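Local coordinates for protein vinylacetyl-CoA Delta-isomerase (Nitrosopumilus maritimus SCM1, PDB 6VJR) that binds FAD and a [4Fe-4S] cluster and probably dehydrates 4-hydroxybutyryl-CoA and isomerises vinylacetyl-CoA, at residues Thr168-Thr173 against Val178-Ala183; Ile202-Ser207 against Glu276-Leu281. One frame throughout, in Å; residues are numbered along the deposited sequence. Where two conformers were deposited one is given.

Contact 1: Thr168-Thr173 against Val178-Ala183; sequences TRIVDT and VYVSGA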
ATOM      1  N   THR A 168     -11.919 -33.812  14.772  1.00 14.88           N
ATOM      2  CA  THR A 168     -11.518 -34.896  15.657  1.00 15.27           C
ATOM      3  C   THR A 168     -12.461 -35.028  16.860  1.00 15.56           C
ATOM      4  O   THR A 168     -12.809 -34.054  17.528  1.00 15.40           O
ATOM      5  CB  THR A 168     -10.065 -34.653  16.076  1.00 15.83           C
ATOM      6  OG1 THR A 168      -9.232 -34.711  14.923  1.00 16.38           O
ATOM      7  CG2 THR A 168      -9.562 -35.700  17.053  1.00 18.49           C
ATOM      8  N   ARG A 169     -12.880 -36.263  17.129  1.00 16.14           N
ATOM      9  CA  ARG A 169     -13.879 -36.520  18.158  1.00 16.87           C
ATOM     10  C   ARG A 169     -13.598 -37.800  18.948  1.00 18.22           C
ATOM     11  O   ARG A 169     -12.887 -38.699  18.510  1.00 18.03           O
ATOM     12  CB  ARG A 169     -15.261 -36.649  17.521  1.00 18.74           C
ATOM     13  CG  ARG A 169     -15.338 -37.831  16.559  1.00 19.40           C
ATOM     14  CD  ARG A 169     -16.629 -37.816  15.772  1.00 23.22           C
ATOM     15  NE  ARG A 169     -16.744 -38.914  14.800  1.00 22.90           N
ATOM     16  CZ  ARG A 169     -17.571 -39.943  14.912  1.00 24.68           C
ATOM     17  NH1 ARG A 169     -18.527 -39.882  15.783  1.00 30.10           N
ATOM     18  NH2 ARG A 169     -17.534 -40.962  14.076  1.00 26.82           N
ATOM     19  N   ILE A 170     -14.203 -37.855  20.130  1.00 18.33           N
ATOM     20  CA  ILE A 170     -14.252 -39.083  20.910  1.00 18.77           C
ATOM     21  C   ILE A 170     -15.281 -40.018  20.276  1.00 20.41           C
ATOM     22  O   ILE A 170     -16.435 -39.643  20.091  1.00 20.76           O
ATOM     23  CB  ILE A 170     -14.663 -38.759  22.346  1.00 22.00           C
ATOM     24  CG1 ILE A 170     -13.696 -37.760  22.997  1.00 26.99           C
ATOM     25  CG2 ILE A 170     -14.793 -40.025  23.183  1.00 23.55           C
ATOM     26  CD1 ILE A 170     -14.248 -37.093  24.240  1.00 29.34           C
ATOM     27  N   VAL A 171     -14.873 -41.250  19.988  1.00 20.18           N
ATOM     28  CA  VAL A 171     -15.768 -42.257  19.433  1.00 19.57           C
ATOM     29  C   VAL A 171     -16.114 -43.356  20.432  1.00 22.28           C
ATOM     30  O   VAL A 171     -17.081 -44.085  20.200  1.00 25.26           O
ATOM     31  CB  VAL A 171     -15.211 -42.846  18.132  1.00 21.15           C
ATOM     32  CG1 VAL A 171     -15.134 -41.803  17.023  1.00 20.70           C
ATOM     33  CG2 VAL A 171     -13.868 -43.515  18.279  1.00 21.79           C
ATOM     34  N   ASP A 172     -15.306 -43.543  21.493  1.00 22.18           N
ATOM     35  CA  ASP A 172     -15.649 -44.512  22.519  1.00 24.55           C
ATOM     36  C   ASP A 172     -14.856 -44.187  23.769  1.00 25.06           C
ATOM     37  O   ASP A 172     -13.922 -43.395  23.721  1.00 23.83           O
ATOM     38  CB  ASP A 172     -15.293 -45.926  22.094  1.00 28.91           C
ATOM     39  CG  ASP A 172     -16.054 -47.042  22.795  1.00 35.30           C
ATOM     40  OD1 ASP A 172     -16.867 -46.768  23.720  1.00 38.33           O
ATOM     41  OD2 ASP A 172     -15.846 -48.191  22.392  1.00 45.64           O
ATOM     42  N   THR A 173     -15.282 -44.761  24.896  0.74 25.69           N
ATOM     43  CA  THR A 173     -14.549 -44.633  26.137  0.74 28.52           C
ATOM     44  C   THR A 173     -14.597 -45.990  26.836  0.74 29.63           C
ATOM     45  O   THR A 173     -15.439 -46.838  26.520  0.74 28.81           O
ATOM     46  CB  THR A 173     -15.116 -43.519  27.025  0.74 29.89           C
ATOM     47  OG1 THR A 173     -16.312 -44.026  27.605  0.74 36.61           O
ATOM     48  CG2 THR A 173     -15.434 -42.215  26.308  0.74 30.54           C
ATOM     49  N   VAL A 178     -10.017 -42.794  26.567  1.00 21.20           N
ATOM     50  CA  VAL A 178     -10.877 -42.492  25.430  1.00 22.15           C
ATOM     51  C   VAL A 178     -10.239 -43.007  24.139  1.00 19.52           C
ATOM     52  O   VAL A 178      -9.019 -43.222  24.053  1.00 20.07           O
ATOM     53  CB  VAL A 178     -11.164 -40.981  25.344  1.00 24.65           C
ATOM     54  CG1 VAL A 178     -11.761 -40.431  26.630  1.00 28.44           C
ATOM     55  CG2 VAL A 178      -9.907 -40.216  24.998  1.00 23.74           C
ATOM     56  N   TYR A 179     -11.076 -43.103  23.102  1.00 19.63           N
ATOM     57  CA  TYR A 179     -10.630 -43.472  21.771  1.00 19.54           C
ATOM     58  C   TYR A 179     -11.098 -42.369  20.840  1.00 18.17           C
ATOM     59  O   TYR A 179     -12.259 -41.958  20.927  1.00 18.44           O
ATOM     60  CB  TYR A 179     -11.236 -44.816  21.332  1.00 21.21           C
ATOM     61  CG  TYR A 179     -10.783 -45.953  22.230  1.00 22.83           C
ATOM     62  CD1 TYR A 179     -11.428 -46.180  23.434  1.00 26.41           C
ATOM     63  CD2 TYR A 179      -9.728 -46.795  21.891  1.00 26.15           C
ATOM     64  CE1 TYR A 179     -11.062 -47.220  24.281  1.00 29.05           C
ATOM     65  CE2 TYR A 179      -9.338 -47.827  22.735  1.00 28.66           C
ATOM     66  CZ  TYR A 179     -10.004 -48.036  23.931  1.00 30.75           C
ATOM     67  OH  TYR A 179      -9.605 -49.027  24.770  1.00 34.00           O
ATOM     68  N   VAL A 180     -10.163 -41.834  20.032  0.82 16.67           N
ATOM     69  CA  VAL A 180     -10.485 -40.707  19.171  0.82 17.44           C
ATOM     70  C   VAL A 180     -10.275 -41.090  17.719  0.82 16.75           C
ATOM     71  O   VAL A 180      -9.400 -41.890  17.399  0.82 17.17           O
ATOM     72  CB  VAL A 180      -9.678 -39.429  19.484  0.82 18.66           C
ATOM     73  CG1 VAL A 180      -9.963 -38.871  20.857  0.82 19.19           C
ATOM     74  CG2 VAL A 180      -8.183 -39.613  19.293  0.82 18.26           C
ATOM     75  N   SER A 181     -11.093 -40.482  16.850  1.00 17.17           N
ATOM     76  CA  SER A 181     -10.955 -40.587  15.414  1.00 17.90           C
ATOM     77  C   SER A 181     -11.102 -39.195  14.801  1.00 16.69           C
ATOM     78  O   SER A 181     -11.806 -38.327  15.329  1.00 16.01           O
ATOM     79  CB  SER A 181     -11.978 -41.548  14.820  1.00 19.48           C
ATOM     80  OG  SER A 181     -11.785 -42.873  15.297  1.00 20.37           O
ATOM     81  N   GLY A 182     -10.453 -39.024  13.647  1.00 15.92           N
ATOM     82  CA  GLY A 182     -10.487 -37.773  12.927  1.00 15.96           C
ATOM     83  C   GLY A 182      -9.121 -37.560  12.292  1.00 14.79           C
ATOM     84  O   GLY A 182      -8.442 -38.513  11.928  1.00 15.54           O
ATOM     85  N   ALA A 183      -8.764 -36.305  12.093  1.00 15.46           N
ATOM     86  CA  ALA A 183      -7.486 -35.984  11.492  1.00 14.12           C
ATOM     87  C   ALA A 183      -7.085 -34.580  11.915  1.00 13.25           C
ATOM     88  O   ALA A 183      -7.960 -33.783  12.296  1.00 14.47           O
ATOM     89  CB  ALA A 183      -7.602 -36.077  10.009  1.00 14.17           C
TER
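The Tyr179 ring receives the carbonyl oxygen of Asp172 at its edge and in its plane, with CD1 3.7 Å from Asp172 O, and the same ring meets that of Phe263, the planes inclined at about 50°. Its hydroxyl is hydrogen-bonded to Asp174. The Arg169 guanidinium has Val171 CG1 over the centre of one face, while Arg169 NE forms a salt bridge with Asp165. Arg169 and Ser181 form an antiparallel hydrogen-bonded pair, Arg169 N to Ser181 O (2.9 Å, 170° at the hydrogen) and Ser181 N to Arg169 O. Further along, the register of this beta hairpin slips by one residue at a classic beta bulge: Val171 N (2.9 Å) and, weakly, Asp172 N (3.5 Å) both donate to Tyr179 O. With chi1 at -65°, Val171 swings CG2 to 3.5 Å from Tyr179 O and CG1 to 3.9 Å from Ser181 CB. Shortening Val171 to an alanine would probably open a gap beside Ser181 and strip the guanidinium face of its apolar cover. Arg169, Asp172, Tyr179 and Ser181 point to one face of the hairpin, Ile170, Thr173, Val178 and Val180 to the opposite one, where Ile170 CG2 lies 4.3 Å from Val178 CB.

Contact 2: Ile202-Ser207 against Glu276-Leu281; sequences IRLTES and EFASML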
ATOM      1  N   ILE A 202     -12.092 -24.782  17.164  1.00 17.06           N
ATOM      2  CA  ILE A 202     -13.205 -23.863  16.946  1.00 19.85           C
ATOM      3  C   ILE A 202     -14.011 -23.822  18.237  1.00 20.54           C
ATOM      4  O   ILE A 202     -13.951 -24.759  19.027  1.00 19.16           O
ATOM      5  CB  ILE A 202     -14.031 -24.384  15.756  1.00 23.95           C
ATOM      6  CG1 ILE A 202     -15.107 -23.471  15.326  1.00 28.44           C
ATOM      7  CG2 ILE A 202     -14.600 -25.777  16.033  1.00 23.04           C
ATOM      8  CD1 ILE A 202     -15.648 -23.826  13.949  1.00 28.44           C
ATOM      9  N   ARG A 203     -14.730 -22.714  18.448  1.00 21.81           N
ATOM     10  CA  ARG A 203     -15.768 -22.656  19.457  1.00 21.76           C
ATOM     11  C   ARG A 203     -16.687 -23.860  19.258  1.00 19.53           C
ATOM     12  O   ARG A 203     -17.074 -24.199  18.128  1.00 20.83           O
ATOM     13  CB  ARG A 203     -16.570 -21.363  19.284  1.00 25.38           C
ATOM     14  CG  ARG A 203     -17.637 -21.095  20.333  1.00 30.48           C
ATOM     15  CD  ARG A 203     -18.305 -19.747  20.060  1.00 36.80           C
ATOM     16  NE  ARG A 203     -19.488 -19.641  20.920  1.00 47.74           N
ATOM     17  CZ  ARG A 203     -20.691 -20.183  20.676  1.00 52.49           C
ATOM     18  NH1 ARG A 203     -21.555 -20.279  21.666  1.00 59.37           N
ATOM     19  NH2 ARG A 203     -21.012 -20.683  19.484  1.00 53.19           N
ATOM     20  N   LEU A 204     -17.089 -24.456  20.378  1.00 19.14           N
ATOM     21  CA  LEU A 204     -17.969 -25.619  20.362  1.00 20.50           C
ATOM     22  C   LEU A 204     -19.254 -25.283  21.100  1.00 21.32           C
ATOM     23  O   LEU A 204     -19.208 -24.632  22.131  1.00 22.88           O
ATOM     24  CB  LEU A 204     -17.284 -26.806  21.033  1.00 19.40           C
ATOM     25  CG  LEU A 204     -16.008 -27.321  20.362  1.00 18.37           C
ATOM     26  CD1 LEU A 204     -15.403 -28.464  21.192  1.00 18.79           C
ATOM     27  CD2 LEU A 204     -16.164 -27.725  18.915  1.00 19.21           C
ATOM     28  N   THR A 205     -20.376 -25.755  20.551  1.00 21.68           N
ATOM     29  CA  THR A 205     -21.652 -25.700  21.211  1.00 23.41           C
ATOM     30  C   THR A 205     -21.935 -27.033  21.924  1.00 24.81           C
ATOM     31  O   THR A 205     -21.209 -28.039  21.839  1.00 23.61           O
ATOM     32  CB  THR A 205     -22.751 -25.348  20.208  1.00 26.04           C
ATOM     33  OG1 THR A 205     -22.935 -26.512  19.406  1.00 27.21           O
ATOM     34  CG2 THR A 205     -22.408 -24.133  19.364  1.00 28.09           C
ATOM     35  N   GLU A 206     -23.030 -27.046  22.665  1.00 25.36           N
ATOM     36  CA  GLU A 206     -23.410 -28.258  23.376  1.00 28.61           C
ATOM     37  C   GLU A 206     -23.581 -29.451  22.422  1.00 27.28           C
ATOM     38  O   GLU A 206     -23.254 -30.577  22.786  1.00 28.54           O
ATOM     39  CB  GLU A 206     -24.659 -28.034  24.227  1.00 32.25           C
ATOM     40  CG  GLU A 206     -25.006 -29.252  25.073  1.00 39.19           C
ATOM     41  CD  GLU A 206     -26.171 -29.040  26.033  1.00 44.77           C
ATOM     42  OE1 GLU A 206     -26.502 -29.989  26.784  1.00 49.14           O
ATOM     43  OE2 GLU A 206     -26.742 -27.927  26.032  1.00 50.12           O
ATOM     44  N   SER A 207     -24.071 -29.199  21.196  0.55 24.31           N
ATOM     45  CA  SER A 207     -24.218 -30.254  20.204  0.55 25.21           C
ATOM     46  C   SER A 207     -22.860 -30.830  19.764  0.55 23.97           C
ATOM     47  O   SER A 207     -22.816 -31.897  19.134  0.55 22.75           O
ATOM     48  CB  SER A 207     -25.021 -29.757  19.007  0.55 26.33           C
ATOM     49  OG  SER A 207     -24.279 -28.848  18.204  0.55 27.25           O
ATOM     50  N   GLU A 276     -17.609 -25.649  26.504  1.00 18.82           N
ATOM     51  CA  GLU A 276     -17.598 -24.212  26.699  1.00 20.79           C
ATOM     52  C   GLU A 276     -16.187 -23.656  26.861  1.00 20.83           C
ATOM     53  O   GLU A 276     -16.031 -22.435  26.792  1.00 23.88           O
ATOM     54  CB  GLU A 276     -18.503 -23.798  27.858  1.00 21.41           C
ATOM     55  CG  GLU A 276     -17.968 -24.134  29.241  1.00 22.26           C
ATOM     56  CD  GLU A 276     -18.182 -25.532  29.816  1.00 24.59           C
ATOM     57  OE1 GLU A 276     -18.179 -25.572  31.076  1.00 27.81           O
ATOM     58  OE2 GLU A 276     -18.332 -26.550  29.065  1.00 27.12           O
ATOM     59  N   PHE A 277     -15.169 -24.519  27.076  1.00 19.48           N
ATOM     60  CA  PHE A 277     -13.800 -24.046  27.229  1.00 18.95           C
ATOM     61  C   PHE A 277     -12.999 -24.175  25.945  1.00 17.92           C
ATOM     62  O   PHE A 277     -11.845 -23.753  25.919  1.00 18.10           O
ATOM     63  CB  PHE A 277     -13.066 -24.753  28.376  1.00 18.97           C
ATOM     64  CG  PHE A 277     -13.545 -24.281  29.733  1.00 18.58           C
ATOM     65  CD1 PHE A 277     -12.929 -23.200  30.342  1.00 20.31           C
ATOM     66  CD2 PHE A 277     -14.596 -24.918  30.395  1.00 20.85           C
ATOM     67  CE1 PHE A 277     -13.342 -22.781  31.599  1.00 20.96           C
ATOM     68  CE2 PHE A 277     -15.014 -24.485  31.645  1.00 21.53           C
ATOM     69  CZ  PHE A 277     -14.399 -23.417  32.232  1.00 21.32           C
ATOM     70  N   ALA A 278     -13.593 -24.723  24.891  1.00 17.85           N
ATOM     71  CA  ALA A 278     -12.867 -24.810  23.632  1.00 17.86           C
ATOM     72  C   ALA A 278     -12.449 -23.430  23.120  1.00 17.52           C
ATOM     73  O   ALA A 278     -11.307 -23.254  22.681  1.00 16.20           O
ATOM     74  CB  ALA A 278     -13.643 -25.556  22.573  1.00 17.75           C
ATOM     75  N   SER A 279     -13.355 -22.449  23.187  0.53 18.69           N
ATOM     76  CA  SER A 279     -13.056 -21.115  22.686  0.53 20.04           C
ATOM     77  C   SER A 279     -11.932 -20.486  23.513  0.53 18.19           C
ATOM     78  O   SER A 279     -11.053 -19.843  22.962  0.53 18.88           O
ATOM     79  CB  SER A 279     -14.294 -20.252  22.649  0.53 22.25           C
ATOM     80  OG  SER A 279     -14.825 -20.122  23.957  0.53 26.41           O
ATOM     81  N   MET A 280     -11.906 -20.736  24.830  1.00 17.96           N
ATOM     82  CA  MET A 280     -10.822 -20.214  25.670  1.00 17.50           C
ATOM     83  C   MET A 280      -9.452 -20.756  25.221  1.00 16.95           C
ATOM     84  O   MET A 280      -8.463 -20.014  25.074  1.00 15.25           O
ATOM     85  CB  MET A 280     -11.053 -20.570  27.137  1.00 20.23           C
ATOM     86  CG  MET A 280      -9.964 -20.100  28.046  1.00 20.28           C
ATOM     87  SD  MET A 280     -10.171 -20.557  29.782  1.00 22.30           S
ATOM     88  CE  MET A 280     -11.595 -19.566  30.258  1.00 23.83           C
ATOM     89  N   LEU A 281      -9.407 -22.069  24.956  1.00 15.51           N
ATOM     90  CA  LEU A 281      -8.155 -22.698  24.574  1.00 15.57           C
ATOM     91  C   LEU A 281      -7.712 -22.131  23.229  1.00 14.40           C
ATOM     92  O   LEU A 281      -6.541 -21.839  23.040  1.00 16.02           O
ATOM     93  CB  LEU A 281      -8.280 -24.211  24.513  1.00 17.34           C
ATOM     94  CG  LEU A 281      -7.015 -24.940  24.073  1.00 17.89           C
ATOM     95  CD1 LEU A 281      -5.874 -24.636  25.037  1.00 20.69           C
ATOM     96  CD2 LEU A 281      -7.337 -26.429  24.006  1.00 19.56           C
TER
HETATM   97  O   HOH W   1     -16.229 -23.192  23.135  1.00 18.81           O
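Leu204 and Ala278 make the apolar contact: Ala278 directs its methyl at the loop, and Leu204 meets it with CD1, 3.7 Å from Ala278 CB. With chi1 at -63°, Leu204 CG stands beside the backbone N, opposite the carbonyl carbon, and it too lies against the methyl. Ala278 CB also lies 3.6 Å from Ile202 O, so one small side chain touches both a backbone oxygen and a leucine. A looser carbon-to-carbon approach is made by Arg203, whose CG comes to 4.2 Å from Ser279 CB where the two backbones are nearest. The polar link is indirect. One water accepts from Leu204 N (3.2 Å) and from Ser279 N (3.0 Å), joining the loop amide to an amide in the first turn of the helix. Just before the helix, Glu276 is tied to Lys120 by a salt bridge and to His121 by a hydrogen bond. With 187 Å² buried over both sides, this is a small interface. It joins the loop between strands 195-198 and 213-218 of the four-stranded sheet to the start of helix 278-292, which carries the iron ligand His289, at the junction of the beta-rich part with the helical part that belongs to the acyl-CoA dehydrogenase clan.

How the contacts relate
Contact 1 closes along the chain before contact 2 opens; their centres lie about 17 Å apart and their nearest atoms about 7 Å, so they do not touch directly. The four-stranded sheet is related to both: Ile170, Val178 and Val180 of contact 1 pack on Ile213 of strand 213-218, which follows the 202-207 loop, and Ile170 and Val178 also reach His272, at the end of the strand leading towards 276-281. The 202-207 loop itself joins strands 195-198 and 213-218. Both contacts lie near the FAD site, contact 2 the nearer. The side chain of Thr168 is about 10 Å from the bound FAD, that of Ile202 about 7 Å, and the Ile202 side chain is about 6 Å from that of FAD-binding Lys151.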